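Local coordinates for YUKD protein (Bacillus subtilis, PDB 2BPS) that is required for secretion of YukE and probably acts as a component or regulator of the ESX-type secretion system, at residues Pro28-Lys31 / Val32-Ala36; Ile35-Ala39 / Gln40-Met44. All blocks are in the same frame, centred on the assembly; numbering follows the deposited sequence.

Interaction 1 of 2, residues Pro28-Lys31 / Val32-Ala36; sequences PVKK and VIDIA
K31 and D34 meet on the outer surface of a helix start whose apolar side is buried, so that one turn of chain shows both how a helix is begun and how loosely its surface charges may be paired. The tightly packed part is that apolar side, where V29, V32 and I33 are all buried. Backbone bonds join the two segments. I35 N reaches K31 O at 3.1 Å in a straight bond, with an N-H...O angle of 174°. The bonds of the first turn are more bent: I33 N binds K30 O at 2.7 Å with an angle of 138°, and V32 N takes V29 O at 3.3 Å. K30 O receives a second, weak bond from D34 N.

The polar side is slacker. The two side chains cross at about a right angle, and K31 NZ stands 3.9 Å from D34 OD1, a long salt bridge. The lysine chain gets there through a bend at its second torsion (chi2 -49°); K30 NZ instead has a long, weak ion pair with E64.

On the buried side V32 rests on I7 and I9 of strand 4-10 and on L78 of strand 77-80, whereas V29 and I33 both touch I52, seating the start of helix 31-39 against the β-sheet.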
loop_
_atom_site.group_PDB
_atom_site.type_symbol
_atom_site.label_atom_id
_atom_site.label_comp_id
_atom_site.label_asym_id
_atom_site.label_seq_id
_atom_site.Cartn_x
_atom_site.Cartn_y
_atom_site.Cartn_z
ATOM N N PRO A 28 2.074 -4.017 8.405
ATOM C CA PRO A 28 3.020 -2.938 8.093
ATOM C C PRO A 28 2.690 -2.407 6.702
ATOM O O PRO A 28 2.410 -3.185 5.785
ATOM C CB PRO A 28 4.375 -3.644 8.094
ATOM C CG PRO A 28 4.157 -4.823 8.990
ATOM C CD PRO A 28 2.791 -5.293 8.579
ATOM N N VAL A 29 2.722 -1.093 6.539
ATOM C CA VAL A 29 2.439 -0.496 5.243
ATOM C C VAL A 29 3.104 -1.333 4.149
ATOM O O VAL A 29 2.609 -1.450 3.028
ATOM C CB VAL A 29 2.964 0.948 5.202
ATOM C CG1 VAL A 29 2.921 1.492 3.787
ATOM C CG2 VAL A 29 2.118 1.814 6.118
ATOM N N LYS A 30 4.222 -1.940 4.513
ATOM C CA LYS A 30 5.000 -2.775 3.619
ATOM C C LYS A 30 4.229 -3.963 3.035
ATOM O O LYS A 30 4.422 -4.314 1.867
ATOM C CB LYS A 30 6.234 -3.262 4.375
ATOM C CG LYS A 30 7.081 -4.281 3.654
ATOM C CD LYS A 30 8.375 -4.538 4.419
ATOM C CE LYS A 30 8.102 -4.911 5.869
ATOM N NZ LYS A 30 9.369 -5.120 6.608
ATOM N N LYS A 31 3.358 -4.580 3.835
ATOM C CA LYS A 31 2.592 -5.740 3.367
ATOM C C LYS A 31 1.898 -5.478 2.044
ATOM O O LYS A 31 1.816 -6.360 1.195
ATOM C CB LYS A 31 1.531 -6.157 4.385
ATOM C CG LYS A 31 1.712 -7.557 4.966
ATOM C CD LYS A 31 1.945 -8.619 3.902
ATOM C CE LYS A 31 2.232 -9.976 4.546
ATOM N NZ LYS A 31 2.745 -10.973 3.554
ATOM N N VAL A 32 1.369 -4.271 1.892
ATOM C CA VAL A 32 0.697 -3.890 0.663
ATOM C C VAL A 32 1.627 -4.134 -0.527
ATOM O O VAL A 32 1.175 -4.491 -1.617
ATOM C CB VAL A 32 0.292 -2.389 0.686
ATOM C CG1 VAL A 32 0.072 -1.882 -0.728
ATOM C CG2 VAL A 32 -0.979 -2.206 1.489
ATOM N N ILE A 33 2.927 -3.954 -0.312
ATOM C CA ILE A 33 3.886 -4.138 -1.387
ATOM C C ILE A 33 4.136 -5.609 -1.743
ATOM O O ILE A 33 4.225 -5.968 -2.929
ATOM C CB ILE A 33 5.203 -3.441 -1.055
ATOM C CG1 ILE A 33 4.934 -1.969 -0.754
ATOM C CG2 ILE A 33 6.142 -3.505 -2.244
ATOM C CD1 ILE A 33 6.161 -1.198 -0.387
ATOM N N ASP A 34 4.244 -6.462 -0.730
ATOM C CA ASP A 34 4.454 -7.887 -0.976
ATOM C C ASP A 34 3.285 -8.397 -1.804
ATOM O O ASP A 34 3.463 -9.026 -2.845
ATOM C CB ASP A 34 4.512 -8.647 0.344
ATOM C CG ASP A 34 5.640 -8.167 1.239
ATOM O OD1 ASP A 34 5.697 -8.629 2.402
ATOM O OD2 ASP A 34 6.467 -7.334 0.780
ATOM N N ILE A 35 2.087 -8.107 -1.317
ATOM C CA ILE A 35 0.865 -8.507 -1.980
ATOM C C ILE A 35 0.813 -7.966 -3.403
ATOM O O ILE A 35 0.479 -8.692 -4.341
ATOM C CB ILE A 35 -0.355 -7.996 -1.198
ATOM C CG1 ILE A 35 -0.333 -8.595 0.212
ATOM C CG2 ILE A 35 -1.639 -8.347 -1.933
ATOM C CD1 ILE A 35 -1.531 -8.237 1.044
ATOM N N ALA A 36 1.149 -6.692 -3.561
ATOM C CA ALA A 36 1.128 -6.071 -4.874
ATOM C C ALA A 36 1.936 -6.881 -5.873
ATOM O O ALA A 36 1.456 -7.185 -6.961
ATOM C CB ALA A 36 1.671 -4.672 -4.787
#

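Interaction 2 of 2, residues Ile35-Ala39 / Gln40-Met44; sequences IAWQA and QSVSM
W37 lays one face of its indole under V42, whose CG1 stands over the five-membered ring in a CH-pi contact, although the pair is modelled too tightly to be read closely. Here the chain leaving helix 31-39 returns past W37 of the last turn. The two side chains cross at about a right angle. V42 turns both methyls toward the same face of the indole: CG1 lies over the five-membered ring, and so toward one end of the indole, while CG2 is directed to the six-membered side, its exact placing doubtful. The first torsion of V42, chi1 51°, sets CG1 between the backbone N and the carbonyl carbon and leaves CG2 anti to the backbone N, which brings the pair of methyls to the ring together.

M44 approaches differently. Its CB sits at the edge of the indole, near the ring plane, 4.0 Å from CZ2 of W37, and the chain then bends at its second and third torsions, leading its end away from the helix.

The backbone adds a hydrogen bond. Q40 N donates to A36 O at 2.9 Å, with an N-H...O angle of 163°; Q40 is then the first residue to leave helical geometry. Beyond it, S41 and S43 each form the centre of an inverse gamma turn, and V42 falls between them.

Y14 meets the W37 ring edge-to-face, P46 also touches this tryptophan, and M44 reaches Y14 and N15. The chemistry is therefore of two kinds: a main-chain hydrogen bond closes the last helical turn, and apolar packing of V42 and M44 on the indole probably helps to keep the departing loop against the helix end at the protein surface.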
loop_
_atom_site.group_PDB
_atom_site.type_symbol
_atom_site.label_atom_id
_atom_site.label_comp_id
_atom_site.label_asym_id
_atom_site.label_seq_id
_atom_site.Cartn_x
_atom_site.Cartn_y
_atom_site.Cartn_z
ATOM N N ILE A 35 2.087 -8.107 -1.317
ATOM C CA ILE A 35 0.865 -8.507 -1.980
ATOM C C ILE A 35 0.813 -7.966 -3.403
ATOM O O ILE A 35 0.479 -8.692 -4.341
ATOM C CB ILE A 35 -0.355 -7.996 -1.198
ATOM C CG1 ILE A 35 -0.333 -8.595 0.212
ATOM C CG2 ILE A 35 -1.639 -8.347 -1.933
ATOM C CD1 ILE A 35 -1.531 -8.237 1.044
ATOM N N ALA A 36 1.149 -6.692 -3.561
ATOM C CA ALA A 36 1.128 -6.071 -4.874
ATOM C C ALA A 36 1.936 -6.881 -5.873
ATOM O O ALA A 36 1.456 -7.185 -6.961
ATOM C CB ALA A 36 1.671 -4.672 -4.787
ATOM N N TRP A 37 3.161 -7.241 -5.501
ATOM C CA TRP A 37 4.027 -8.010 -6.394
ATOM C C TRP A 37 3.533 -9.421 -6.682
ATOM O O TRP A 37 3.699 -9.907 -7.795
ATOM C CB TRP A 37 5.471 -8.013 -5.863
ATOM C CG TRP A 37 6.354 -7.001 -6.596
ATOM C CD1 TRP A 37 7.335 -7.277 -7.516
ATOM C CD2 TRP A 37 6.239 -5.568 -6.566
ATOM N NE1 TRP A 37 7.823 -6.112 -8.066
ATOM C CE2 TRP A 37 7.173 -5.049 -7.500
ATOM C CE3 TRP A 37 5.437 -4.671 -5.846
ATOM C CZ2 TRP A 37 7.323 -3.676 -7.734
ATOM C CZ3 TRP A 37 5.588 -3.299 -6.081
ATOM C CH2 TRP A 37 6.527 -2.820 -7.019
ATOM N N GLN A 38 2.912 -10.066 -5.694
ATOM C CA GLN A 38 2.366 -11.413 -5.874
ATOM C C GLN A 38 1.201 -11.324 -6.866
ATOM O O GLN A 38 1.185 -11.993 -7.888
ATOM C CB GLN A 38 1.856 -11.989 -4.535
ATOM C CG GLN A 38 2.937 -12.358 -3.491
ATOM C CD GLN A 38 2.375 -12.912 -2.144
ATOM O OE1 GLN A 38 1.511 -13.796 -2.125
ATOM N NE2 GLN A 38 2.890 -12.397 -1.023
ATOM N N ALA A 39 0.240 -10.463 -6.566
ATOM C CA ALA A 39 -0.948 -10.287 -7.397
ATOM C C ALA A 39 -0.767 -9.773 -8.832
ATOM O O ALA A 39 -1.418 -10.272 -9.750
ATOM C CB ALA A 39 -1.946 -9.390 -6.662
ATOM N N GLN A 40 0.093 -8.776 -9.032
ATOM C CA GLN A 40 0.281 -8.204 -10.361
ATOM C C GLN A 40 1.515 -8.668 -11.113
ATOM O O GLN A 40 2.422 -9.278 -10.542
ATOM C CB GLN A 40 0.277 -6.676 -10.283
ATOM C CG GLN A 40 -0.916 -6.009 -10.986
ATOM C CD GLN A 40 -2.248 -6.172 -10.242
ATOM O OE1 GLN A 40 -2.665 -7.281 -9.898
ATOM N NE2 GLN A 40 -2.925 -5.054 -10.009
ATOM N N SER A 41 1.529 -8.370 -12.411
ATOM C CA SER A 41 2.630 -8.747 -13.298
ATOM C C SER A 41 3.680 -7.654 -13.301
ATOM O O SER A 41 3.987 -7.065 -14.341
ATOM C CB SER A 41 2.114 -8.940 -14.723
ATOM O OG SER A 41 1.025 -9.844 -14.750
ATOM N N VAL A 42 4.239 -7.394 -12.133
ATOM C CA VAL A 42 5.217 -6.339 -12.002
ATOM C C VAL A 42 6.657 -6.787 -12.230
ATOM O O VAL A 42 7.372 -7.192 -11.309
ATOM C CB VAL A 42 5.053 -5.678 -10.635
ATOM C CG1 VAL A 42 5.048 -6.738 -9.570
ATOM C CG2 VAL A 42 6.127 -4.666 -10.407
ATOM N N SER A 43 7.070 -6.710 -13.487
ATOM C CA SER A 43 8.420 -7.073 -13.879
ATOM C C SER A 43 9.270 -5.852 -13.569
ATOM O O SER A 43 9.650 -5.120 -14.486
ATOM C CB SER A 43 8.451 -7.365 -15.389
ATOM O OG SER A 43 9.748 -7.713 -15.853
ATOM N N MET A 44 9.569 -5.615 -12.291
ATOM C CA MET A 44 10.349 -4.427 -11.952
ATOM C C MET A 44 11.718 -4.614 -11.303
ATOM O O MET A 44 12.725 -4.506 -11.998
ATOM C CB MET A 44 9.502 -3.456 -11.130
ATOM C CG MET A 44 8.167 -3.054 -11.781
ATOM S SD MET A 44 8.134 -2.691 -13.566
ATOM C CE MET A 44 6.752 -3.816 -14.159
#

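Overall arrangement
Interactions 1 and 2 follow one another along a single run of chain, with centres about 11 Å apart, and share I35 and A36 on helix 31-39. Interaction 1 starts that helix after strand 18-24; interaction 2 ends it and leads into the loop before strand 51-54. The helix packs on a mixed sheet in the order 2-1-5-3-4, the ubiquitin-like β-grasp arrangement expected of the family. The first contact is partly buried, about 6 Å from the chain centre to its own centre; the second, about 12 Å out, is a surface contact. Together they illustrate how one helix can be anchored in the core at its start and finished by a surface loop.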